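Local coordinates for protein GH86A beta-porphyranase (Bacteroides plebeius, PDB 4AW7) that cleaves the sulfated red-seaweed polysaccharide porphyran at beta-D-galactopyranose-(1->4)-alpha-L-galactopyranose-6-sulfate linkages, at residues 69-74 and 106-111; 143-148 and 192-197; 162-167 and 209-214; 170-175 and 220-225. One frame throughout, in Å; residues are numbered along the deposited sequence. Where two conformers were deposited one is given.

Contact 1: 69-74 and 106-111. With GAL (beta-D-galactopyranose), chain B; L6S (6-O-sulfo-alpha-L-galactopyranose), chain C; L6S (6-O-sulfo-alpha-L-galactopyranose), chain D; GAL (beta-D-galactopyranose), chain E.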
# COMPACT_ATOMS: atom_id res chain seq x y z
N ARG A 69 -0.33 11.40 -8.75
CA ARG A 69 -0.09 10.54 -9.91
C ARG A 69 -0.67 11.20 -11.15
O ARG A 69 -1.72 11.84 -11.07
CB ARG A 69 -0.68 9.12 -9.68
CG ARG A 69 -0.23 8.05 -10.65
CD ARG A 69 -0.16 6.73 -9.97
NE ARG A 69 0.21 5.56 -10.77
CZ ARG A 69 -0.67 4.69 -11.27
NH1 ARG A 69 -1.97 4.95 -11.28
NH2 ARG A 69 -0.21 3.56 -11.78
N LYS A 70 0.02 11.03 -12.28
CA LYS A 70 -0.38 11.62 -13.53
C LYS A 70 -0.02 10.69 -14.67
O LYS A 70 1.09 10.18 -14.70
CB LYS A 70 0.40 12.94 -13.71
CG LYS A 70 0.23 13.61 -14.99
CD LYS A 70 -1.03 14.36 -15.04
CE LYS A 70 -0.97 15.52 -16.06
NZ LYS A 70 -2.32 16.19 -16.08
N PHE A 71 -0.94 10.56 -15.62
CA PHE A 71 -0.70 9.81 -16.85
C PHE A 71 -0.10 10.73 -17.91
O PHE A 71 -0.78 11.27 -18.78
CB PHE A 71 -1.99 9.18 -17.33
CG PHE A 71 -2.38 7.96 -16.54
CD1 PHE A 71 -2.92 8.04 -15.29
CD2 PHE A 71 -2.08 6.71 -17.04
CE1 PHE A 71 -3.22 6.89 -14.59
CE2 PHE A 71 -2.41 5.56 -16.35
CZ PHE A 71 -2.96 5.65 -15.13
N TRP A 72 1.18 10.98 -17.77
CA TRP A 72 1.95 11.73 -18.75
C TRP A 72 3.40 11.53 -18.47
O TRP A 72 3.80 11.44 -17.31
CB TRP A 72 1.62 13.22 -18.68
CG TRP A 72 1.95 13.91 -20.01
CD1 TRP A 72 3.04 14.67 -20.30
CD2 TRP A 72 1.17 13.84 -21.21
NE1 TRP A 72 2.96 15.12 -21.60
CE2 TRP A 72 1.83 14.60 -22.18
CE3 TRP A 72 -0.03 13.22 -21.55
CZ2 TRP A 72 1.31 14.76 -23.48
CZ3 TRP A 72 -0.55 13.38 -22.82
CH2 TRP A 72 0.13 14.13 -23.77
N GLY A 73 4.23 11.46 -19.48
CA GLY A 73 5.60 11.10 -19.33
C GLY A 73 6.34 11.22 -20.65
O GLY A 73 5.84 11.86 -21.58
N PRO A 74 7.51 10.62 -20.70
CA PRO A 74 8.33 10.78 -21.93
C PRO A 74 7.65 10.26 -23.18
O PRO A 74 7.94 10.77 -24.28
CB PRO A 74 9.59 9.94 -21.63
CG PRO A 74 9.60 9.76 -20.13
CD PRO A 74 8.19 9.81 -19.68
N THR A 106 3.21 8.10 -14.69
CA THR A 106 2.97 6.82 -15.31
C THR A 106 2.45 7.02 -16.72
O THR A 106 2.07 8.14 -17.09
CB THR A 106 2.06 5.94 -14.43
OG1 THR A 106 2.11 4.57 -14.90
CG2 THR A 106 0.64 6.43 -14.40
N GLU A 107 2.46 5.97 -17.53
CA GLU A 107 1.95 6.02 -18.88
C GLU A 107 0.93 4.93 -19.11
O GLU A 107 1.09 3.80 -18.63
CB GLU A 107 3.07 5.84 -19.89
CG GLU A 107 4.12 6.94 -19.85
CD GLU A 107 3.82 8.15 -20.71
OE1 GLU A 107 2.63 8.49 -20.92
OE2 GLU A 107 4.81 8.78 -21.16
N HIS A 108 -0.10 5.21 -19.90
CA HIS A 108 -0.99 4.16 -20.37
C HIS A 108 -0.20 3.19 -21.23
O HIS A 108 0.65 3.61 -22.03
CB HIS A 108 -2.12 4.71 -21.21
CG HIS A 108 -3.07 5.60 -20.49
ND1 HIS A 108 -3.95 5.14 -19.53
CD2 HIS A 108 -3.32 6.93 -20.62
CE1 HIS A 108 -4.67 6.16 -19.09
NE2 HIS A 108 -4.32 7.25 -19.75
N PRO A 109 -0.51 1.89 -21.17
CA PRO A 109 0.17 0.88 -21.98
C PRO A 109 -0.48 0.79 -23.38
O PRO A 109 -1.08 -0.25 -23.73
CB PRO A 109 -0.04 -0.39 -21.15
CG PRO A 109 -1.35 -0.21 -20.52
CD PRO A 109 -1.40 1.26 -20.17
N TYR A 110 -0.45 1.92 -24.07
CA TYR A 110 -1.05 2.15 -25.39
C TYR A 110 -0.06 1.76 -26.47
O TYR A 110 1.15 1.89 -26.27
CB TYR A 110 -1.37 3.66 -25.59
CG TYR A 110 -2.53 4.29 -24.82
CD1 TYR A 110 -3.54 3.51 -24.25
CD2 TYR A 110 -2.63 5.68 -24.71
CE1 TYR A 110 -4.61 4.12 -23.54
CE2 TYR A 110 -3.69 6.28 -24.04
CZ TYR A 110 -4.67 5.49 -23.47
OH TYR A 110 -5.71 6.07 -22.78
N VAL A 111 -0.59 1.45 -27.66
CA VAL A 111 0.25 1.19 -28.84
C VAL A 111 1.03 2.43 -29.28
O VAL A 111 1.99 2.30 -30.03
CB VAL A 111 -0.56 0.65 -30.04
CG1 VAL A 111 -1.16 -0.70 -29.74
CG2 VAL A 111 -1.63 1.63 -30.52
C1 GAL B . -2.77 16.28 -21.06
C2 GAL B . -3.07 17.09 -22.31
C3 GAL B . -1.79 17.28 -23.09
C4 GAL B . -0.71 17.87 -22.18
C5 GAL B . -0.54 17.01 -20.91
C6 GAL B . 0.48 17.57 -19.93
O2 GAL B . -4.00 16.37 -23.08
O3 GAL B . -2.06 18.14 -24.19
O4 GAL B . -1.05 19.20 -21.84
O5 GAL B . -1.80 16.87 -20.24
O6 GAL B . 0.64 16.71 -18.82
O1S L6S C . 4.46 18.96 -24.77
O2S L6S C . 3.59 16.69 -25.07
O3S L6S C . 3.87 17.62 -22.79
C1 L6S C . -1.56 17.68 -25.45
C2 L6S C . -2.23 18.50 -26.58
C3 L6S C . -1.88 19.98 -26.47
C4 L6S C . -0.34 20.13 -26.45
C5 L6S C . 0.26 19.30 -25.29
C6 L6S C . 1.76 19.34 -25.29
O2 L6S C . -3.66 18.37 -26.53
O3 L6S C . -2.41 20.70 -27.57
O4 L6S C . 0.20 19.70 -27.72
O5 L6S C . -0.14 17.87 -25.36
O6 L6S C . 2.23 18.56 -24.19
S1 L6S C . 3.54 17.92 -24.22
O1S L6S D . -7.10 10.12 -11.71
O2S L6S D . -9.48 10.45 -12.25
O3S L6S D . -7.72 10.78 -13.94
C1 L6S D . -6.29 4.48 -14.42
C2 L6S D . -6.44 4.68 -15.91
C3 L6S D . -7.76 5.41 -16.20
C4 L6S D . -7.75 6.79 -15.44
C5 L6S D . -7.52 6.51 -13.95
C6 L6S D . -7.15 7.82 -13.23
O2 L6S D . -6.34 3.43 -16.62
O3 L6S D . -7.95 5.62 -17.61
O4 L6S D . -6.69 7.59 -15.98
O5 L6S D . -6.39 5.67 -13.68
O6 L6S D . -8.33 8.61 -13.11
S1 L6S D . -8.15 10.08 -12.70
C1 GAL E . -7.13 8.71 -16.74
C2 GAL E . -5.99 9.71 -16.76
C3 GAL E . -6.43 10.86 -17.67
C4 GAL E . -6.74 10.34 -19.08
C5 GAL E . -7.77 9.23 -18.93
C6 GAL E . -8.13 8.61 -20.26
O2 GAL E . -5.64 10.17 -15.45
O3 GAL E . -5.37 11.78 -17.67
O4 GAL E . -5.56 9.84 -19.72
O5 GAL E . -7.27 8.21 -18.05
O6 GAL E . -9.07 7.58 -20.05

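Contact 2: 143-148 and 192-197. With K (potassium ion), chain F; GAL (beta-D-galactopyranose), chain G; GLA (alpha-D-galactopyranose), chain H.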
# COMPACT_ATOMS: atom_id res chain seq x y z
N PRO A 143 6.95 3.39 -15.44
CA PRO A 143 6.82 3.46 -16.90
C PRO A 143 5.50 3.08 -17.57
O PRO A 143 5.11 3.74 -18.50
CB PRO A 143 7.97 2.56 -17.33
CG PRO A 143 9.07 2.88 -16.38
CD PRO A 143 8.36 3.18 -15.07
N LEU A 144 4.89 1.96 -17.18
CA LEU A 144 3.63 1.53 -17.79
C LEU A 144 2.63 1.10 -16.74
O LEU A 144 2.93 0.21 -15.95
CB LEU A 144 3.88 0.38 -18.77
CG LEU A 144 4.82 0.58 -19.94
CD1 LEU A 144 5.11 -0.74 -20.63
CD2 LEU A 144 4.18 1.59 -20.96
N ASN A 145 1.46 1.68 -16.77
CA ASN A 145 0.40 1.31 -15.85
C ASN A 145 -0.25 0.00 -16.27
O ASN A 145 -0.56 -0.19 -17.45
CB ASN A 145 -0.65 2.39 -15.87
CG ASN A 145 -1.75 2.12 -14.86
OD1 ASN A 145 -1.48 1.92 -13.67
ND2 ASN A 145 -3.01 2.12 -15.32
N GLU A 146 -0.48 -0.88 -15.30
CA GLU A 146 -1.15 -2.18 -15.50
C GLU A 146 -0.85 -2.83 -16.85
O GLU A 146 -1.73 -3.14 -17.65
CB GLU A 146 -2.63 -2.05 -15.23
CG GLU A 146 -2.87 -1.51 -13.82
CD GLU A 146 -4.29 -1.57 -13.40
OE1 GLU A 146 -5.16 -1.80 -14.25
OE2 GLU A 146 -4.53 -1.35 -12.19
N PRO A 147 0.45 -3.10 -17.07
CA PRO A 147 0.83 -3.48 -18.43
C PRO A 147 0.39 -4.87 -18.84
O PRO A 147 -0.03 -5.05 -19.99
CB PRO A 147 2.37 -3.39 -18.40
CG PRO A 147 2.75 -3.58 -16.94
CD PRO A 147 1.62 -2.91 -16.20
N PHE A 148 0.57 -5.84 -17.96
CA PHE A 148 0.41 -7.23 -18.38
C PHE A 148 -1.04 -7.59 -18.71
O PHE A 148 -1.28 -8.42 -19.58
CB PHE A 148 0.92 -8.18 -17.30
CG PHE A 148 2.39 -8.06 -16.93
CD1 PHE A 148 3.32 -7.54 -17.82
CD2 PHE A 148 2.84 -8.46 -15.71
CE1 PHE A 148 4.63 -7.48 -17.50
CE2 PHE A 148 4.15 -8.38 -15.35
CZ PHE A 148 5.07 -7.90 -16.25
N GLY A 192 8.11 -0.28 -10.55
CA GLY A 192 7.27 -1.06 -11.44
C GLY A 192 6.77 -2.30 -10.77
O GLY A 192 7.25 -2.68 -9.70
N TYR A 193 5.79 -2.99 -11.36
CA TYR A 193 5.21 -2.76 -12.70
C TYR A 193 3.79 -2.23 -12.70
O TYR A 193 3.10 -2.35 -13.68
CB TYR A 193 5.32 -4.04 -13.54
CG TYR A 193 4.53 -5.23 -13.02
CD1 TYR A 193 3.22 -5.46 -13.42
CD2 TYR A 193 5.10 -6.15 -12.15
CE1 TYR A 193 2.50 -6.55 -12.95
CE2 TYR A 193 4.38 -7.22 -11.69
CZ TYR A 193 3.09 -7.41 -12.07
OH TYR A 193 2.36 -8.52 -11.60
N ALA A 194 3.38 -1.61 -11.61
CA ALA A 194 2.04 -1.05 -11.49
C ALA A 194 1.01 -2.15 -11.64
O ALA A 194 0.03 -2.03 -12.39
CB ALA A 194 1.80 0.10 -12.52
N ALA A 195 1.18 -3.21 -10.84
CA ALA A 195 0.43 -4.46 -11.02
C ALA A 195 -1.06 -4.27 -10.70
O ALA A 195 -1.44 -3.93 -9.56
CB ALA A 195 1.02 -5.49 -10.12
N ALA A 196 -1.90 -4.59 -11.67
CA ALA A 196 -3.35 -4.49 -11.51
C ALA A 196 -3.99 -5.60 -10.81
O ALA A 196 -5.08 -5.45 -10.26
CB ALA A 196 -4.01 -4.45 -12.89
N TYR A 197 -3.39 -6.75 -10.86
CA TYR A 197 -4.12 -8.03 -10.51
C TYR A 197 -3.12 -8.90 -9.78
O TYR A 197 -2.51 -9.80 -10.36
CB TYR A 197 -4.71 -8.77 -11.76
CG TYR A 197 -5.31 -10.14 -11.52
CD1 TYR A 197 -6.49 -10.27 -10.77
CD2 TYR A 197 -4.76 -11.30 -12.10
CE1 TYR A 197 -7.09 -11.51 -10.57
CE2 TYR A 197 -5.37 -12.56 -11.89
CZ TYR A 197 -6.51 -12.66 -11.13
OH TYR A 197 -7.12 -13.90 -10.89
K K F . -0.45 -8.22 -12.04
C1 GAL G . -6.62 0.34 -12.25
C2 GAL G . -6.44 1.48 -13.27
C3 GAL G . -7.34 2.66 -12.94
C4 GAL G . -8.74 2.24 -12.60
C5 GAL G . -8.70 1.18 -11.49
C6 GAL G . -10.15 0.96 -10.91
O1 GAL G . -5.76 -0.78 -12.68
O2 GAL G . -5.03 1.86 -13.35
O3 GAL G . -7.48 3.53 -14.03
O4 GAL G . -9.39 1.71 -13.78
O5 GAL G . -7.99 0.01 -12.08
O6 GAL G . -10.35 1.90 -9.77
C1 GLA H . -6.62 0.34 -12.25
C2 GLA H . -6.44 1.48 -13.27
C3 GLA H . -7.34 2.66 -12.94
C4 GLA H . -8.74 2.24 -12.60
C5 GLA H . -8.70 1.18 -11.49
C6 GLA H . -10.15 0.96 -10.91
O1 GLA H . -5.98 0.48 -11.06
O2 GLA H . -5.03 1.86 -13.35
O3 GLA H . -7.48 3.53 -14.03
O4 GLA H . -9.39 1.71 -13.78
O5 GLA H . -7.99 0.01 -12.08
O6 GLA H . -10.35 1.90 -9.77

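Contact 3: 162-167 and 209-214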
# COMPACT_ATOMS: atom_id res chain seq x y z
N ALA A 162 5.46 -13.08 -24.81
CA ALA A 162 6.46 -12.29 -25.49
C ALA A 162 6.24 -10.79 -25.22
O ALA A 162 7.22 -10.06 -25.08
CB ALA A 162 6.46 -12.60 -27.02
N MET A 163 5.01 -10.32 -25.22
CA MET A 163 4.75 -8.92 -24.89
C MET A 163 4.99 -8.63 -23.42
O MET A 163 5.53 -7.55 -23.12
CB MET A 163 3.35 -8.49 -25.33
CG MET A 163 3.03 -7.06 -24.97
SD MET A 163 4.23 -5.83 -25.50
CE MET A 163 3.50 -5.19 -27.02
N ARG A 164 4.64 -9.52 -22.52
CA ARG A 164 5.00 -9.28 -21.09
C ARG A 164 6.49 -9.10 -20.94
O ARG A 164 6.96 -8.18 -20.27
CB ARG A 164 4.58 -10.42 -20.16
CG ARG A 164 3.09 -10.50 -19.97
CD ARG A 164 2.62 -11.58 -18.95
NE ARG A 164 2.74 -13.00 -19.39
CZ ARG A 164 1.87 -13.68 -20.16
NH1 ARG A 164 0.83 -13.10 -20.72
NH2 ARG A 164 2.12 -14.94 -20.50
N GLU A 165 7.26 -9.94 -21.65
CA GLU A 165 8.70 -9.84 -21.60
C GLU A 165 9.22 -8.53 -22.20
O GLU A 165 10.14 -7.89 -21.67
CB GLU A 165 9.36 -11.06 -22.26
CG GLU A 165 9.16 -12.34 -21.48
CD GLU A 165 9.56 -13.60 -22.19
OE1 GLU A 165 9.93 -13.51 -23.38
OE2 GLU A 165 9.47 -14.67 -21.58
N LEU A 166 8.65 -8.09 -23.32
CA LEU A 166 9.00 -6.81 -23.93
C LEU A 166 8.68 -5.65 -22.97
O LEU A 166 9.49 -4.72 -22.81
CB LEU A 166 8.26 -6.64 -25.27
CG LEU A 166 8.50 -5.31 -26.03
CD1 LEU A 166 10.01 -5.17 -26.36
CD2 LEU A 166 7.65 -5.27 -27.27
N MET A 167 7.54 -5.70 -22.30
CA MET A 167 7.16 -4.65 -21.33
C MET A 167 8.17 -4.61 -20.18
O MET A 167 8.55 -3.52 -19.72
CB MET A 167 5.76 -4.95 -20.85
CG MET A 167 4.69 -4.66 -21.86
SD MET A 167 3.10 -5.42 -21.42
CE MET A 167 1.97 -4.46 -22.45
N ASN A 209 5.06 -16.72 -10.73
CA ASN A 209 6.28 -17.05 -11.43
C ASN A 209 6.44 -16.30 -12.73
O ASN A 209 7.56 -15.88 -13.07
CB ASN A 209 6.37 -18.55 -11.73
CG ASN A 209 6.64 -19.40 -10.53
OD1 ASN A 209 7.18 -18.94 -9.53
ND2 ASN A 209 6.29 -20.70 -10.62
N THR A 210 5.34 -16.08 -13.44
CA THR A 210 5.41 -15.54 -14.79
C THR A 210 5.11 -14.04 -14.89
O THR A 210 5.31 -13.45 -15.94
CB THR A 210 4.47 -16.34 -15.72
OG1 THR A 210 3.13 -16.27 -15.23
CG2 THR A 210 4.93 -17.79 -15.85
N ARG A 211 4.66 -13.43 -13.78
CA ARG A 211 4.39 -12.00 -13.73
C ARG A 211 5.39 -11.35 -12.78
O ARG A 211 6.45 -10.94 -13.22
CB ARG A 211 2.90 -11.72 -13.42
CG ARG A 211 1.96 -11.79 -14.61
CD ARG A 211 1.75 -13.18 -15.17
NE ARG A 211 0.67 -13.17 -16.15
CZ ARG A 211 0.29 -14.22 -16.86
NH1 ARG A 211 0.93 -15.36 -16.77
NH2 ARG A 211 -0.76 -14.13 -17.64
N MET A 212 5.08 -11.26 -11.48
CA MET A 212 5.95 -10.50 -10.60
C MET A 212 7.32 -11.12 -10.40
O MET A 212 8.29 -10.38 -10.33
CB MET A 212 5.25 -10.21 -9.26
CG MET A 212 6.07 -9.46 -8.26
SD MET A 212 6.61 -7.78 -8.74
CE MET A 212 5.17 -6.78 -8.25
N LYS A 213 7.43 -12.43 -10.28
CA LYS A 213 8.78 -13.02 -10.16
C LYS A 213 9.61 -12.69 -11.38
O LYS A 213 10.78 -12.30 -11.27
CB LYS A 213 8.71 -14.52 -9.98
CG LYS A 213 10.05 -15.11 -9.62
CD LYS A 213 10.04 -16.65 -9.54
CE LYS A 213 11.42 -17.23 -9.39
NZ LYS A 213 12.15 -17.14 -10.66
N MET A 214 8.99 -12.84 -12.56
CA MET A 214 9.69 -12.55 -13.80
C MET A 214 10.12 -11.09 -13.85
O MET A 214 11.25 -10.78 -14.24
CB MET A 214 8.80 -12.94 -14.98
CG MET A 214 9.46 -12.74 -16.37
SD MET A 214 9.26 -11.11 -17.06
CE MET A 214 7.55 -11.23 -17.65
O HOH W 1 5.72 -14.27 -18.52

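Contact 4: 170-175 and 220-225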
# COMPACT_ATOMS: atom_id res chain seq x y z
N PHE A 170 11.37 -3.01 -21.42
CA PHE A 170 11.13 -1.56 -21.51
C PHE A 170 11.39 -0.95 -20.13
O PHE A 170 12.19 -0.01 -19.99
CB PHE A 170 9.69 -1.38 -22.00
CG PHE A 170 9.23 0.03 -22.28
CD1 PHE A 170 9.38 0.60 -23.52
CD2 PHE A 170 8.50 0.73 -21.33
CE1 PHE A 170 8.85 1.84 -23.81
CE2 PHE A 170 7.95 1.95 -21.60
CZ PHE A 170 8.15 2.53 -22.85
N TYR A 171 10.76 -1.51 -19.10
CA TYR A 171 11.04 -1.07 -17.73
C TYR A 171 12.54 -1.11 -17.39
O TYR A 171 13.11 -0.16 -16.83
CB TYR A 171 10.28 -1.92 -16.71
CG TYR A 171 8.93 -1.42 -16.26
CD1 TYR A 171 8.81 -0.60 -15.15
CD2 TYR A 171 7.74 -1.81 -16.87
CE1 TYR A 171 7.61 -0.13 -14.72
CE2 TYR A 171 6.51 -1.36 -16.42
CZ TYR A 171 6.44 -0.52 -15.32
OH TYR A 171 5.27 -0.04 -14.78
N ALA A 172 13.19 -2.24 -17.70
CA ALA A 172 14.58 -2.44 -17.34
C ALA A 172 15.47 -1.40 -18.00
O ALA A 172 16.34 -0.82 -17.36
CB ALA A 172 15.05 -3.85 -17.73
N SER A 173 15.23 -1.16 -19.29
CA SER A 173 16.02 -0.20 -20.01
C SER A 173 15.88 1.20 -19.42
O SER A 173 16.83 1.97 -19.32
CB SER A 173 15.62 -0.22 -21.49
OG SER A 173 16.38 0.76 -22.18
N ILE A 174 14.67 1.55 -19.03
CA ILE A 174 14.41 2.88 -18.46
C ILE A 174 15.18 3.01 -17.16
O ILE A 174 15.86 4.03 -16.94
CB ILE A 174 12.90 3.11 -18.27
CG1 ILE A 174 12.23 3.29 -19.65
CG2 ILE A 174 12.66 4.32 -17.34
CD1 ILE A 174 10.74 3.16 -19.65
N GLY A 175 15.05 2.03 -16.27
CA GLY A 175 15.79 2.08 -14.99
C GLY A 175 17.29 2.19 -15.23
O GLY A 175 17.98 2.99 -14.60
N GLY A 220 14.22 -6.17 -12.06
CA GLY A 220 14.32 -5.71 -10.69
C GLY A 220 15.62 -5.10 -10.28
O GLY A 220 15.63 -4.21 -9.46
N ALA A 221 16.72 -5.54 -10.88
CA ALA A 221 18.01 -4.95 -10.57
C ALA A 221 18.06 -3.45 -10.91
O ALA A 221 18.85 -2.73 -10.33
CB ALA A 221 19.14 -5.68 -11.33
N TYR A 222 17.25 -3.02 -11.86
CA TYR A 222 17.22 -1.67 -12.40
C TYR A 222 16.11 -0.82 -11.78
O TYR A 222 15.99 0.34 -12.13
CB TYR A 222 17.02 -1.71 -13.91
CG TYR A 222 18.02 -2.61 -14.60
CD1 TYR A 222 19.34 -2.22 -14.77
CD2 TYR A 222 17.64 -3.87 -15.02
CE1 TYR A 222 20.26 -3.07 -15.39
CE2 TYR A 222 18.55 -4.73 -15.64
CZ TYR A 222 19.86 -4.33 -15.81
OH TYR A 222 20.78 -5.16 -16.44
N MET A 223 15.32 -1.41 -10.89
CA MET A 223 14.24 -0.69 -10.20
C MET A 223 14.69 -0.24 -8.84
O MET A 223 15.41 -0.94 -8.13
CB MET A 223 13.04 -1.62 -9.98
CG MET A 223 12.35 -2.12 -11.29
SD MET A 223 11.66 -0.80 -12.31
CE MET A 223 12.92 -0.67 -13.63
N ASP A 224 14.21 0.93 -8.42
CA ASP A 224 14.34 1.36 -7.03
C ASP A 224 13.30 0.74 -6.11
O ASP A 224 13.53 0.57 -4.91
CB ASP A 224 14.28 2.87 -6.98
CG ASP A 224 15.41 3.50 -7.75
OD1 ASP A 224 16.56 3.30 -7.29
OD2 ASP A 224 15.18 4.13 -8.77
N GLY A 225 12.13 0.37 -6.66
CA GLY A 225 11.08 -0.26 -5.86
C GLY A 225 10.02 -0.90 -6.70
O GLY A 225 10.07 -0.80 -7.92

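Contact 1: 69-74 and 106-111
The carbonyl oxygen of Lys70 is gripped by two backbone N-H groups. Thr106 N approaches it at 3.0 Å and almost straight (171°), while Trp72 N adds a weak bond from within 69-74. This joins strands 66-71 and 104-106 in parallel, with Phe71 and Thr106 as the bridging pair on one face of the sheet. There Thr106 CG2 sits over the middle of the Phe71 ring, 3.6 Å from its centroid, a CH-pi contact. The sulfated sugar of chain D lies over the opposite face. His108 joins Phe71 in an offset stack, centroids 4.3 Å apart and planes at 23°, and its NE2 shares a hydrogen bond of 2.9 Å with O4 of the chain E galactose. Trp72 turns outward, CG anti to its backbone N (chi1 -157°), and spreads its face under the chain B galactose, whose C5 is 3.6 Å from CE2. Its NE1 donates to sulfate oxygen O3S of chain C at 2.9 Å. An alanine at Trp72 would probably cost that galactose its aromatic platform and leave the sulfate without this donor. The Glu107 carboxylate beside Gly73 is hydrogen-bonded to Tyr75 N and Ser76 OG. Aromatic platforms and polar groups where parallel strands run out into loops are characteristic of the substrate cleft of a beta/alpha-barrel glycoside hydrolase, here lined for porphyran.

Contact 2: 143-148 and 192-197
Two first torsions bring Phe148 and Tyr193 together. Tyr193 holds CG between its backbone N and carbonyl carbon (chi1 64°), and Phe148 holds CG anti to its carbonyl carbon (chi1 -61°). Phe148 CE2 thereby comes over the centre of the Tyr193 ring, with CE2 3.4 Å from Tyr193 CE1. The planes meet at 34°, an oblique pairing. Tyr193 follows a cis peptide bond, and its OH binds the potassium ion at 2.9 Å. Tyr197 O, 3.1 Å from the potassium ion, and Tyr207 are further ligands. Pro147 CD packs on Tyr193 O at 3.0 Å. Glu146 N makes only a weak hydrogen bond, 3.2 Å, to Ala194 O. Asn145 ND2 donates to galactose O2 at 2.8 Å, while Arg69 holds Asn145 OD1. Glu146, the inferred proton donor, is modelled in two conformers and hydrogen-bonded to His229; its very short distances to the sugar and to Ala196 are doubtful. The Asn-Glu pair just after a strand is as in clan GH-A hydrolases. The loop 143-148 leaves strand 136-142, whose parallel neighbour is 189-195; helix 160-179 meets Pro147 and Phe148 through Met167 and Val168, and strand 225-233 follows next in the sheet, bringing His229 against Asn145 and Ala194.

Contact 3: 162-167 and 209-214
Stacking dominates between Arg164 and Arg211, whose guanidinium groups lie flat on one another, centres 3.7 Å apart and planes only 4° from parallel. The overlap is offset, with Arg211 NH2 3.6 Å from Arg164 NH1. Bends put the groups there: the Arg164 chain folds at its third torsion (-72°), the Arg211 chain at its second. Two like charges at this distance would be expected to repel, so the flat overlap and the polar partners around the groups probably offset part of the cost. Arg164 was modelled in two conformers and both arginines touch a crystal neighbour, so the pose need not be the sole one.

Hydrogen bonding fixes the rotation of one group. Arg211 NH1 donates to Thr210 OG1 at 2.8 Å, with the acceptor in the guanidinium plane. One water links the segments: it donates to Thr210 O at 2.7 Å and weakly accepts from Arg164 NE. With an alanine at Arg211, the Arg164 guanidinium is likely to lose the flat surface it lies on and become freer to turn.

Apolar contact is lighter. Met214 CE touches Arg164 CB at 4.0 Å and reaches the Glu165 backbone. The Glu165 carboxylate turns to Gln161.

The pair bridges helix 160-179 and the junction of helices 206-210 and 212-219, Arg211 being the N-cap residue of the latter. Phe148 meets both arginines, and Tyr193 of strand 189-195 lies against Arg211 and Met212.

Contact 4: 170-175 and 220-225
Met223 and Tyr171 cross at about a right angle, the thioether approaching the phenol ring obliquely. Met223 SD lies 4.0 Å from Tyr171 CD1, and the line from the ring centroid to SD is tilted 71° from the normal, an oblique Met-aromatic contact. Bends at the second and third torsions of Met223 (-62° and 103°) turn its methyl back to the helix, where CE rests 3.2 Å from Tyr171 O. The far end of Tyr171 is engaged elsewhere: its OH is hydrogen-bonded to Leu144 O, and its ring meets Phe215 edge-to-face.

Tyr222 packs on the next residue of the helix. Its CD2 touches Ala172 CB at 3.7 Å, and its CB packs on Ala172 O at 3.6 Å. Nearby the backbones close up: Gly175 CA is 4.8 Å from Tyr222 CA and makes a CA-H...O contact of 3.4 Å with Tyr222 O. Glycine permits this, because a beta carbon on residue Gly175 would run into that oxygen.

Such packing of a helix against the turn that leads into a following strand belongs to the outer layer of a beta/alpha barrel: helix 160-179, the crossover between parallel strands 136-142 and 189-195, meets the loop entering strand 225-233.

In the fold
Contacts 1, 2 and 4 are largely buried, whereas contact 3 lies at the surface. Contacts 1 and 2 reach the same parallel sheet, where strands run out towards the sugars, and they touch directly: the backbone N-H of Asn145 probably donates to Glu107 O. Their chemistry is polar and aromatic, directed at ligands. Contacts 3 and 4 share helix 160-179, each using a different part of it: partly exposed guanidinium groups and a water in contact 3, sulfur, glycine and carbonyl packing in contact 4. Contact 2 touches both through its loop 143-148, by packing towards contact 3 and by a probable hydrogen bond towards contact 4.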